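Local atomic coordinates of cytochrome P450 (Rhodococcus erythropolis, PDB entry 3WEC), a protein that hydroxylates the quinolone nitrogen of an aurachin RE biosynthetic intermediate at a heme iron, probably as a monooxygenase, a step that gives aurachin alkaloids their antibiotic activity. Residues L114-F119 against H360-A365; D129-A134 against V158-S163; P299-G304 against G398-E403; E334-G339 against R346-S351. All blocks are in the same frame, centred on the assembly; numbering follows the deposited sequence.

Interaction 1: residues L114-F119 against H360-A365; sequences LVSDAF and HCLGSA. With HEM (protoporphyrin IX containing Fe), chain B.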
# COMPACT_ATOMS: atom_id res chain seq x y z
N LEU A 114 6.76 8.31 17.86
CA LEU A 114 8.11 8.75 17.57
C LEU A 114 8.31 8.84 16.04
O LEU A 114 8.77 9.85 15.54
CB LEU A 114 9.14 7.77 18.19
CG LEU A 114 9.11 7.68 19.72
CD1 LEU A 114 10.03 6.59 20.30
CD2 LEU A 114 9.44 9.04 20.29
N VAL A 115 7.87 7.82 15.32
CA VAL A 115 8.06 7.78 13.89
C VAL A 115 7.26 8.89 13.18
O VAL A 115 7.82 9.67 12.42
CB VAL A 115 7.73 6.39 13.35
CG1 VAL A 115 7.64 6.40 11.84
CG2 VAL A 115 8.75 5.37 13.84
N SER A 116 5.97 9.01 13.48
CA SER A 116 5.17 10.01 12.78
C SER A 116 5.59 11.42 13.10
O SER A 116 5.29 12.33 12.32
CB SER A 116 3.70 9.87 13.13
OG SER A 116 3.52 9.91 14.52
N ASP A 117 6.25 11.64 14.26
CA ASP A 117 6.75 12.99 14.57
C ASP A 117 7.89 13.32 13.56
O ASP A 117 7.88 14.34 12.86
CB ASP A 117 7.16 13.10 16.07
CG ASP A 117 7.82 14.41 16.42
OD1 ASP A 117 8.26 15.12 15.50
OD2 ASP A 117 7.88 14.79 17.64
N ALA A 118 8.84 12.39 13.41
CA ALA A 118 9.91 12.60 12.44
C ALA A 118 9.38 12.62 11.01
O ALA A 118 9.93 13.30 10.14
CB ALA A 118 10.95 11.53 12.60
N PHE A 119 8.33 11.86 10.75
CA PHE A 119 7.93 11.60 9.36
C PHE A 119 7.30 12.88 8.76
O PHE A 119 7.53 13.22 7.59
CB PHE A 119 6.95 10.44 9.22
CG PHE A 119 6.59 10.15 7.79
CD1 PHE A 119 7.44 9.37 6.99
CD2 PHE A 119 5.40 10.60 7.24
CE1 PHE A 119 7.12 9.09 5.66
CE2 PHE A 119 5.06 10.32 5.92
CZ PHE A 119 5.91 9.57 5.11
N HIS A 360 -4.22 3.77 10.77
CA HIS A 360 -4.44 4.55 9.54
C HIS A 360 -3.17 4.90 8.81
O HIS A 360 -2.24 5.44 9.39
CB HIS A 360 -5.11 5.85 9.85
CG HIS A 360 -5.56 6.59 8.64
ND1 HIS A 360 -4.88 7.65 8.15
CD2 HIS A 360 -6.67 6.42 7.83
CE1 HIS A 360 -5.53 8.14 7.08
NE2 HIS A 360 -6.64 7.38 6.88
N CYS A 361 -3.11 4.57 7.52
CA CYS A 361 -1.84 4.72 6.78
C CYS A 361 -0.96 5.94 7.11
O CYS A 361 -1.12 6.93 6.51
CB CYS A 361 -2.09 4.85 5.30
SG CYS A 361 -0.46 5.00 4.41
N LEU A 362 0.03 5.86 7.96
CA LEU A 362 0.93 7.00 8.16
C LEU A 362 1.38 7.84 6.93
O LEU A 362 1.52 9.07 7.06
CB LEU A 362 2.14 6.57 9.02
CG LEU A 362 3.09 7.67 9.50
CD1 LEU A 362 2.37 8.48 10.57
CD2 LEU A 362 4.37 7.12 10.07
N GLY A 363 1.66 7.19 5.77
CA GLY A 363 2.08 7.92 4.58
C GLY A 363 0.96 8.53 3.73
O GLY A 363 1.19 8.93 2.60
N SER A 364 -0.26 8.61 4.26
CA SER A 364 -1.39 8.96 3.40
C SER A 364 -1.46 10.42 2.88
O SER A 364 -2.01 10.61 1.78
CB SER A 364 -2.70 8.65 4.08
OG SER A 364 -2.87 9.51 5.17
N ALA A 365 -0.99 11.41 3.64
CA ALA A 365 -0.82 12.78 3.11
C ALA A 365 0.21 12.84 1.98
O ALA A 365 0.06 13.66 1.09
CB ALA A 365 -0.43 13.76 4.21
CHA HEM B . -0.32 1.28 6.72
CHB HEM B . -2.65 1.82 2.36
CHC HEM B . 0.92 4.82 0.82
CHD HEM B . 3.36 4.10 5.19
C1A HEM B . -1.20 1.19 5.58
C2A HEM B . -2.35 0.23 5.58
C3A HEM B . -3.01 0.42 4.31
C4A HEM B . -2.19 1.43 3.65
CMA HEM B . -4.27 -0.32 3.78
CAA HEM B . -2.89 -0.76 6.62
CBA HEM B . -3.84 0.11 7.48
CGA HEM B . -4.68 -0.75 8.44
O1A HEM B . -4.29 -1.89 8.83
O2A HEM B . -5.76 -0.26 8.87
C1B HEM B . -1.81 2.71 1.55
C2B HEM B . -2.34 3.16 0.27
C3B HEM B . -1.26 4.01 -0.16
C4B HEM B . -0.26 3.97 0.90
CMB HEM B . -3.60 2.83 -0.48
CAB HEM B . -1.28 4.73 -1.46
CBB HEM B . -0.20 4.73 -2.20
C1C HEM B . 1.88 4.93 1.90
C2C HEM B . 3.16 5.62 1.75
C3C HEM B . 3.85 5.38 3.03
C4C HEM B . 2.98 4.56 3.86
CMC HEM B . 3.60 6.37 0.52
CAC HEM B . 5.22 5.81 3.47
CBC HEM B . 5.92 6.71 2.82
C1D HEM B . 2.56 3.17 6.00
C2D HEM B . 2.96 2.88 7.38
C3D HEM B . 1.87 2.02 7.87
C4D HEM B . 0.95 1.99 6.72
CMD HEM B . 4.24 3.30 8.07
CAD HEM B . 1.74 1.35 9.21
CBD HEM B . 0.82 2.26 10.06
CGD HEM B . 0.60 1.75 11.44
O1D HEM B . 0.50 2.61 12.36
O2D HEM B . 0.54 0.49 11.63
NA HEM B . -1.12 2.06 4.42
NB HEM B . -0.62 3.22 1.98
NC HEM B . 1.73 4.33 3.19
ND HEM B . 1.34 2.69 5.63
FE HEM B . 0.49 2.97 3.73
O HOH W 1 1.38 1.05 2.43
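S116 and L362 meet more tightly than ordinary van der Waals packing allows, with S116 CB only 3.2 Å from L362 CD1. The leucine follows C361, the axial ligand, in the cysteine loop of the cytochrome P450 fold; helix 107-121, the C helix in P450 nomenclature, runs past this loop. L362 CG lies anti to the backbone N (chi1 -172°), which carries both methyls to the helix. CD1 reaches S116, while CD2 settles 3.8 Å from CG1 of V115. A branched apolar tip suits this place because it fills two positions at once. Serine is small enough to let the leucine close in, and its hydroxyl bonds within its own helix to R112 O. R112 also bonds H360 O and the heme.

F119 extends the apolar face: its CE2 approaches L362 O and G363 CA, both oblique to the ring, and its CZ lies 3.7 Å from the vinyl carbon HEM CBC. L362 and G363 are the central residues of a type I turn from C361 to S364. G363, at the N-cap of helix 364-381, lies so close to the porphyrin (CA 3.5 Å from HEM C3C) that a side chain would run into it. C361 SG holds the heme iron at 2.3 Å.

Interaction 2: residues D129-A134 against V158-S163; sequences DIVLSA and VEVLSS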
# COMPACT_ATOMS: atom_id res chain seq x y z
N ASP A 129 8.23 20.84 -3.81
CA ASP A 129 8.90 21.09 -5.10
C ASP A 129 9.50 19.81 -5.68
O ASP A 129 9.45 19.57 -6.89
CB ASP A 129 9.99 22.18 -4.96
CG ASP A 129 9.50 23.57 -5.37
OD1 ASP A 129 8.29 23.73 -5.65
OD2 ASP A 129 10.33 24.51 -5.46
N ILE A 130 10.04 18.97 -4.82
CA ILE A 130 10.66 17.77 -5.32
C ILE A 130 9.62 16.66 -5.64
O ILE A 130 9.89 15.77 -6.46
CB ILE A 130 11.82 17.30 -4.40
CG1 ILE A 130 11.37 16.16 -3.53
CG2 ILE A 130 12.44 18.48 -3.63
CD1 ILE A 130 11.58 14.82 -4.21
N VAL A 131 8.44 16.74 -5.03
CA VAL A 131 7.35 15.81 -5.39
C VAL A 131 6.84 16.15 -6.78
O VAL A 131 6.68 15.26 -7.63
CB VAL A 131 6.17 15.86 -4.40
CG1 VAL A 131 5.03 14.97 -4.90
CG2 VAL A 131 6.61 15.43 -3.00
N LEU A 132 6.60 17.44 -7.01
CA LEU A 132 6.19 17.96 -8.30
C LEU A 132 7.19 17.61 -9.40
O LEU A 132 6.79 17.21 -10.49
CB LEU A 132 6.02 19.49 -8.21
CG LEU A 132 6.07 20.32 -9.50
CD1 LEU A 132 4.91 20.01 -10.42
CD2 LEU A 132 6.13 21.81 -9.20
N SER A 133 8.48 17.77 -9.11
CA SER A 133 9.55 17.50 -10.06
C SER A 133 9.50 16.04 -10.49
O SER A 133 9.49 15.73 -11.70
CB SER A 133 10.89 17.82 -9.40
OG SER A 133 11.90 17.94 -10.36
N ALA A 134 9.44 15.15 -9.50
CA ALA A 134 9.28 13.73 -9.75
C ALA A 134 7.97 13.45 -10.51
O ALA A 134 7.98 12.65 -11.47
CB ALA A 134 9.32 12.96 -8.45
N VAL A 158 10.02 5.76 -5.85
CA VAL A 158 11.44 5.53 -5.52
C VAL A 158 12.20 6.86 -5.49
O VAL A 158 13.05 7.07 -4.64
CB VAL A 158 12.17 4.55 -6.51
CG1 VAL A 158 13.70 4.71 -6.35
CG2 VAL A 158 11.76 3.10 -6.28
N GLU A 159 11.90 7.77 -6.42
CA GLU A 159 12.60 9.02 -6.44
C GLU A 159 12.16 9.82 -5.23
O GLU A 159 13.01 10.39 -4.52
CB GLU A 159 12.36 9.76 -7.76
CG GLU A 159 13.37 10.86 -8.08
CD GLU A 159 14.84 10.47 -7.86
OE1 GLU A 159 15.12 9.37 -7.31
OE2 GLU A 159 15.73 11.28 -8.22
N VAL A 160 10.86 9.82 -4.93
CA VAL A 160 10.34 10.64 -3.83
C VAL A 160 10.87 10.21 -2.44
O VAL A 160 11.28 11.06 -1.61
CB VAL A 160 8.80 10.68 -3.80
CG1 VAL A 160 8.31 11.44 -2.58
CG2 VAL A 160 8.22 11.35 -5.06
N LEU A 161 10.84 8.91 -2.21
CA LEU A 161 11.27 8.35 -0.96
C LEU A 161 12.77 8.51 -0.74
O LEU A 161 13.21 8.83 0.38
CB LEU A 161 10.84 6.88 -0.87
CG LEU A 161 9.31 6.71 -0.78
CD1 LEU A 161 8.88 5.27 -0.97
CD2 LEU A 161 8.83 7.22 0.58
N SER A 162 13.55 8.34 -1.81
CA SER A 162 14.98 8.64 -1.77
C SER A 162 15.22 10.04 -1.23
O SER A 162 16.17 10.27 -0.49
CB SER A 162 15.62 8.54 -3.14
OG SER A 162 17.00 8.26 -3.01
N SER A 163 14.35 10.98 -1.61
CA SER A 163 14.50 12.39 -1.22
C SER A 163 13.96 12.64 0.21
O SER A 163 14.66 13.25 1.00
CB SER A 163 13.83 13.31 -2.25
OG SER A 163 13.69 14.62 -1.75
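I130 reaches across to S163 with the end of its longer branch. Its CB is directed at the facing helix, and from there CG1 leaves at an unusual first torsion (chi1 101°), well off the staggered positions. CG1 comes within 3.3 Å of S163 OG. One bond further, CD1 lies 3.2 Å from the same oxygen and a tight 3.3 Å from S163 CB, and CD1 also lies 4.4 Å from V160 CA. CG2, anti to the carbonyl carbon, turns back beside the residue's own backbone N. An isoleucine has the reach to bridge the gap at this level, and a serine is slim enough to receive its tip.

Segments 129-134 and 158-163, on helices 128-141 and 155-165, run nearly antiparallel, their axes at 159° and 9.5 Å apart at closest. In P450 nomenclature these are helices D and E, which together with helices 240-271 and 364-381 make the four-helix bundle of the fold; E is the one that runs against the other three. Helix 364-381, the L helix, covers the neighbouring faces of V131 and V160 through S369, H373 and M370.

One helical turn on from I130, A134 offers a single methyl, its CB 3.9 Å from V160 CG2. V160 CG1 faces V131 CG2 at 4.4 Å, so the valine spreads its two branches over two partners. E159 meets A134 through its CB, while its carboxylate forms a salt bridge with R172 of helix 172-182.

Interaction 3: residues P299-G304 against G398-E403; sequences PAHEAG and GLRGPE. With AUI (3-[(2E,6E,9R)-9-hydroxy-3,7,11-trimethyldodeca-2,6,10-trien-1-yl]-2-methylquinolin-4(1H)-one), chain C.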
# COMPACT_ATOMS: atom_id res chain seq x y z
N PRO A 299 -5.03 0.14 -4.11
CA PRO A 299 -3.89 -0.72 -4.46
C PRO A 299 -3.83 -1.96 -3.55
O PRO A 299 -3.31 -3.03 -3.97
CB PRO A 299 -2.68 0.21 -4.26
CG PRO A 299 -3.14 1.17 -3.21
CD PRO A 299 -4.62 1.37 -3.42
N ALA A 300 -4.35 -1.82 -2.33
CA ALA A 300 -4.49 -2.94 -1.42
C ALA A 300 -5.97 -3.31 -1.29
O ALA A 300 -6.75 -2.52 -0.78
CB ALA A 300 -3.90 -2.62 -0.06
N HIS A 301 -6.33 -4.52 -1.73
CA HIS A 301 -7.72 -5.03 -1.58
C HIS A 301 -8.02 -5.56 -0.20
O HIS A 301 -9.20 -5.67 0.17
CB HIS A 301 -8.06 -6.06 -2.68
CG HIS A 301 -8.46 -5.42 -4.00
ND1 HIS A 301 -9.44 -5.93 -4.79
CD2 HIS A 301 -8.00 -4.26 -4.64
CE1 HIS A 301 -9.57 -5.14 -5.88
NE2 HIS A 301 -8.69 -4.13 -5.79
N GLU A 302 -6.97 -5.92 0.54
CA GLU A 302 -7.12 -6.29 1.96
C GLU A 302 -6.16 -5.68 3.00
O GLU A 302 -4.99 -5.38 2.71
CB GLU A 302 -7.15 -7.78 2.13
CG GLU A 302 -6.12 -8.57 1.37
CD GLU A 302 -6.53 -10.03 1.30
OE1 GLU A 302 -7.74 -10.29 1.17
OE2 GLU A 302 -5.66 -10.92 1.40
N ALA A 303 -6.72 -5.48 4.20
CA ALA A 303 -5.98 -5.20 5.42
C ALA A 303 -6.17 -6.44 6.34
O ALA A 303 -7.17 -7.14 6.21
CB ALA A 303 -6.55 -3.97 6.10
N GLY A 304 -5.22 -6.71 7.23
CA GLY A 304 -5.33 -7.90 8.09
C GLY A 304 -5.48 -7.59 9.57
O GLY A 304 -4.89 -6.62 10.05
N GLY A 398 -2.84 -9.87 -1.40
CA GLY A 398 -3.62 -8.70 -1.00
C GLY A 398 -3.51 -7.44 -1.86
O GLY A 398 -4.30 -6.50 -1.72
N LEU A 399 -2.53 -7.38 -2.75
CA LEU A 399 -2.30 -6.14 -3.55
C LEU A 399 -2.79 -6.31 -4.96
O LEU A 399 -2.86 -7.43 -5.47
CB LEU A 399 -0.82 -5.77 -3.56
CG LEU A 399 -0.16 -4.84 -2.52
CD1 LEU A 399 -0.94 -4.61 -1.25
CD2 LEU A 399 1.29 -5.28 -2.25
N ARG A 400 -3.20 -5.22 -5.59
CA ARG A 400 -3.68 -5.28 -6.96
C ARG A 400 -3.22 -4.10 -7.79
O ARG A 400 -3.38 -2.91 -7.41
CB ARG A 400 -5.19 -5.40 -7.01
CG ARG A 400 -5.74 -5.70 -8.41
CD ARG A 400 -7.22 -6.03 -8.37
NE ARG A 400 -7.74 -6.29 -9.69
CZ ARG A 400 -8.32 -5.39 -10.46
NH1 ARG A 400 -8.79 -5.72 -11.66
NH2 ARG A 400 -8.44 -4.15 -10.03
N GLY A 401 -2.59 -4.44 -8.91
CA GLY A 401 -2.12 -3.45 -9.86
C GLY A 401 -1.50 -4.18 -11.03
O GLY A 401 -1.17 -5.35 -10.90
N PRO A 402 -1.34 -3.50 -12.16
CA PRO A 402 -0.81 -4.11 -13.39
C PRO A 402 0.70 -4.43 -13.33
O PRO A 402 1.50 -3.69 -12.72
CB PRO A 402 -1.12 -3.04 -14.44
CG PRO A 402 -1.11 -1.75 -13.66
CD PRO A 402 -1.83 -2.12 -12.41
N GLU A 403 1.08 -5.51 -14.01
CA GLU A 403 2.47 -5.96 -14.12
C GLU A 403 3.22 -5.13 -15.17
O GLU A 403 4.36 -4.76 -14.95
CB GLU A 403 2.51 -7.50 -14.47
CG GLU A 403 3.87 -8.09 -14.83
CD GLU A 403 4.12 -9.48 -14.24
OE1 GLU A 403 4.20 -10.47 -15.01
OE2 GLU A 403 4.26 -9.57 -12.98
O13 AUI C . -0.79 -4.01 6.86
C1 AUI C . -0.39 -3.19 6.01
C4 AUI C . 0.85 -2.43 6.27
C5 AUI C . 1.57 -2.65 7.44
C6 AUI C . 2.75 -1.94 7.67
C7 AUI C . 3.17 -1.04 6.67
C8 AUI C . 2.48 -0.80 5.48
C9 AUI C . 1.30 -1.48 5.22
N10 AUI C . 0.62 -1.30 4.05
C3 AUI C . -0.53 -1.94 3.74
C11 AUI C . -1.25 -1.69 2.42
C2 AUI C . -1.11 -2.93 4.71
C12 AUI C . -2.37 -3.67 4.37
C14 AUI C . -2.09 -4.62 3.20
C15 AUI C . -1.17 -5.59 2.95
C26 AUI C . -0.03 -6.02 3.86
C16 AUI C . -1.32 -6.24 1.60
C17 AUI C . -1.63 -7.73 1.57
C18 AUI C . -1.35 -8.43 2.86
C19 AUI C . -1.77 -9.67 3.21
C27 AUI C . -2.56 -10.59 2.32
C20 AUI C . -1.36 -10.18 4.57
C21 AUI C . -2.26 -9.77 5.74
O28 AUI C . -1.56 -10.14 6.92
C22 AUI C . -2.55 -8.29 5.89
C23 AUI C . -1.98 -7.42 6.77
C24 AUI C . -2.48 -6.02 6.73
C25 AUI C . -0.87 -7.69 7.78
O HOH W 2 -7.51 -2.61 -7.59
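A wall of the substrate pocket is built where the segment entering strand 303-307 meets the loop 398-403; by position these correspond to the P450 substrate recognition sites SRS-5 and SRS-6. A300 and L399 form a single antiparallel bridge, a non-hydrogen-bonded pair flanked by two backbone bonds. R400 N gives a nearly straight bond (166°) to P299 O at 2.7 Å, and H301 N reaches G398 O at 2.8 Å, nearly along the C=O axis though more bent at the hydrogen.

The bound intermediate lies along this bridge. A300 CB stands 3.7 Å from AUI C11, the methyl of the quinolone ring, and L399 CD1 is 3.3 Å from AUI C16 in the prenyl tail. Small and branched apolar residues suit a greasy ligand, while glycine at 398 lets its CA come within 3.4 Å of AUI C17. E302 CG packs on the same CA, and its OE2 approaches AUI C27.

R400 CB lies over one face of the H301 imidazole in a CH-pi contact, 4.2 Å from the ring centroid; with CG anti to the backbone N and the chain extended, CD runs on beside H301 NE2 and CE1. The guanidinium goes on to a salt bridge with E297, and H301 ND1 bonds Y30 OH. Water 2, in the guanidinium plane, accepts from R400 NH2 at 3.0 Å and bonds H301 NE2 at 2.6 Å.

Interaction 4: residues E334-G339 against R346-S351; sequences EAVERG and RPDVSS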
# COMPACT_ATOMS: atom_id res chain seq x y z
N GLU A 334 -19.53 0.12 -1.65
CA GLU A 334 -20.75 0.61 -0.99
C GLU A 334 -20.50 1.78 0.00
O GLU A 334 -21.38 2.13 0.78
CB GLU A 334 -21.55 -0.55 -0.33
CG GLU A 334 -20.85 -1.26 0.83
CD GLU A 334 -21.71 -2.30 1.52
OE1 GLU A 334 -22.65 -2.81 0.89
OE2 GLU A 334 -21.47 -2.60 2.71
N ALA A 335 -19.31 2.38 -0.03
CA ALA A 335 -18.99 3.51 0.88
C ALA A 335 -19.71 4.82 0.51
O ALA A 335 -19.93 5.69 1.36
CB ALA A 335 -17.49 3.72 0.99
N VAL A 336 -20.09 4.93 -0.77
CA VAL A 336 -20.79 6.08 -1.35
C VAL A 336 -22.01 5.58 -2.15
O VAL A 336 -22.08 4.39 -2.48
CB VAL A 336 -19.86 6.87 -2.31
CG1 VAL A 336 -18.71 7.54 -1.55
CG2 VAL A 336 -19.29 5.96 -3.40
N GLU A 337 -22.96 6.45 -2.48
CA GLU A 337 -24.07 6.07 -3.37
C GLU A 337 -23.59 5.68 -4.80
O GLU A 337 -22.57 6.20 -5.27
CB GLU A 337 -25.18 7.15 -3.34
CG GLU A 337 -25.67 7.70 -4.69
CD GLU A 337 -24.63 8.60 -5.37
OE1 GLU A 337 -23.58 8.86 -4.74
OE2 GLU A 337 -24.85 9.02 -6.54
N ARG A 338 -24.28 4.74 -5.46
CA ARG A 338 -23.86 4.19 -6.77
C ARG A 338 -22.34 3.90 -6.83
O ARG A 338 -21.63 4.34 -7.75
CB ARG A 338 -24.26 5.12 -7.92
CG ARG A 338 -25.76 5.33 -8.10
CD ARG A 338 -26.50 4.06 -8.47
NE ARG A 338 -27.92 4.34 -8.67
CZ ARG A 338 -28.89 3.42 -8.72
NH1 ARG A 338 -28.59 2.14 -8.59
NH2 ARG A 338 -30.16 3.79 -8.91
N GLY A 339 -21.86 3.16 -5.84
CA GLY A 339 -20.45 2.92 -5.65
C GLY A 339 -19.74 2.15 -6.75
O GLY A 339 -18.51 2.07 -6.74
N ARG A 346 -17.85 13.21 -7.14
CA ARG A 346 -18.34 12.88 -5.80
C ARG A 346 -17.98 13.91 -4.72
O ARG A 346 -16.81 14.06 -4.36
CB ARG A 346 -17.82 11.51 -5.36
CG ARG A 346 -18.79 10.38 -5.59
CD ARG A 346 -18.14 9.05 -5.25
NE ARG A 346 -18.58 7.99 -6.16
CZ ARG A 346 -19.84 7.55 -6.26
NH1 ARG A 346 -20.12 6.56 -7.10
NH2 ARG A 346 -20.80 8.08 -5.52
N PRO A 347 -19.00 14.63 -4.20
CA PRO A 347 -18.78 15.64 -3.17
C PRO A 347 -18.85 14.98 -1.79
O PRO A 347 -19.69 15.34 -0.96
CB PRO A 347 -19.95 16.61 -3.40
CG PRO A 347 -21.01 15.83 -4.16
CD PRO A 347 -20.43 14.49 -4.54
N ASP A 348 -17.94 14.05 -1.54
CA ASP A 348 -18.16 12.99 -0.56
C ASP A 348 -16.83 12.25 -0.33
O ASP A 348 -16.03 12.64 0.54
CB ASP A 348 -19.28 12.05 -1.10
CG ASP A 348 -19.60 10.86 -0.18
OD1 ASP A 348 -18.69 10.24 0.42
OD2 ASP A 348 -20.79 10.51 -0.10
N VAL A 349 -16.61 11.19 -1.14
CA VAL A 349 -15.39 10.33 -1.09
C VAL A 349 -14.99 9.79 0.30
O VAL A 349 -13.97 10.19 0.89
CB VAL A 349 -14.17 10.93 -1.83
CG1 VAL A 349 -13.14 9.83 -2.06
CG2 VAL A 349 -14.56 11.55 -3.17
N SER A 350 -15.82 8.87 0.80
CA SER A 350 -15.57 8.07 2.00
C SER A 350 -14.91 6.84 1.44
O SER A 350 -15.37 6.31 0.39
CB SER A 350 -16.93 7.73 2.65
OG SER A 350 -16.83 6.79 3.71
N SER A 351 -13.83 6.38 2.08
CA SER A 351 -13.02 5.28 1.53
C SER A 351 -12.30 4.52 2.65
O SER A 351 -11.92 5.11 3.67
CB SER A 351 -12.00 5.82 0.50
OG SER A 351 -10.93 4.92 0.23
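Two torsions set a methyl of V336 over the guanidinium face of R346. V336 has chi1 -67°, which places CG2 between the backbone N and the carbonyl carbon, the crowded position, and aims it at the arginine. R346 is bent at chi3 (-144°), which turns the guanidinium toward segment 334-339. As a result V336 CG2 sits 3.2 Å above the guanidinium plane, over its centre, and 3.3 Å from R346 CZ. A beta-branched residue serves well here, because its other methyl, CG1, leans 3.3 Å from D348 OD1.

At its edge the same guanidinium is gripped by the bend at E337 and R338. R346 NH2 donates to E337 O at 2.6 Å. This nitrogen lies in the plane of the E337 carbonyl, though the oxygen is tilted from the guanidinium plane, and NH1 adds a weak bond to it. R346 NH1 also gives a weak bond to R338 O at 2.8 Å. E337 OE1 makes a salt bridge with R346 NH2 at 3.0 Å, although carboxylate and guanidinium are turned 70° apart and the hydrogen bond within it is weak. Further along, A335 CB rests 3.4 Å from S350 O, where a short side chain lets the two backbones come close.

These segments lie in the loop between helices 328-333 and 364-381, the P450 meander. R346 fits the place of the second arginine in the E-R-R triad, since its NE forms a salt bridge with E292 of helix 286-296 beside R295. A buried guanidinium shared among carbonyl oxygens and two carboxylates probably remains charged, which would hold the meander to that helix.

Interactions 1 and 3 are buried and touch the heme pocket, 1 beside the cysteine ligand and 3 along the substrate; their centres stand 21 Å apart. Interactions 2 and 4 are partly buried and farther from the centre of the chain. Helix 364-381 relates the first two contacts: its N-terminal end belongs to interaction 1, and its later residues pack on both helices of interaction 2. Interactions 1 and 2 rely mainly on apolar side chains, with a serine as a small partner in each, whereas interaction 3 adds backbone bonds and a bridging water, and interaction 4 depends on one arginine gripped by carbonyls and carboxylates. Helix-to-helix or helix-to-loop packing thus contrasts with the polar pairing of irregular chain in 299-304/398-403 and 334-339/346-351.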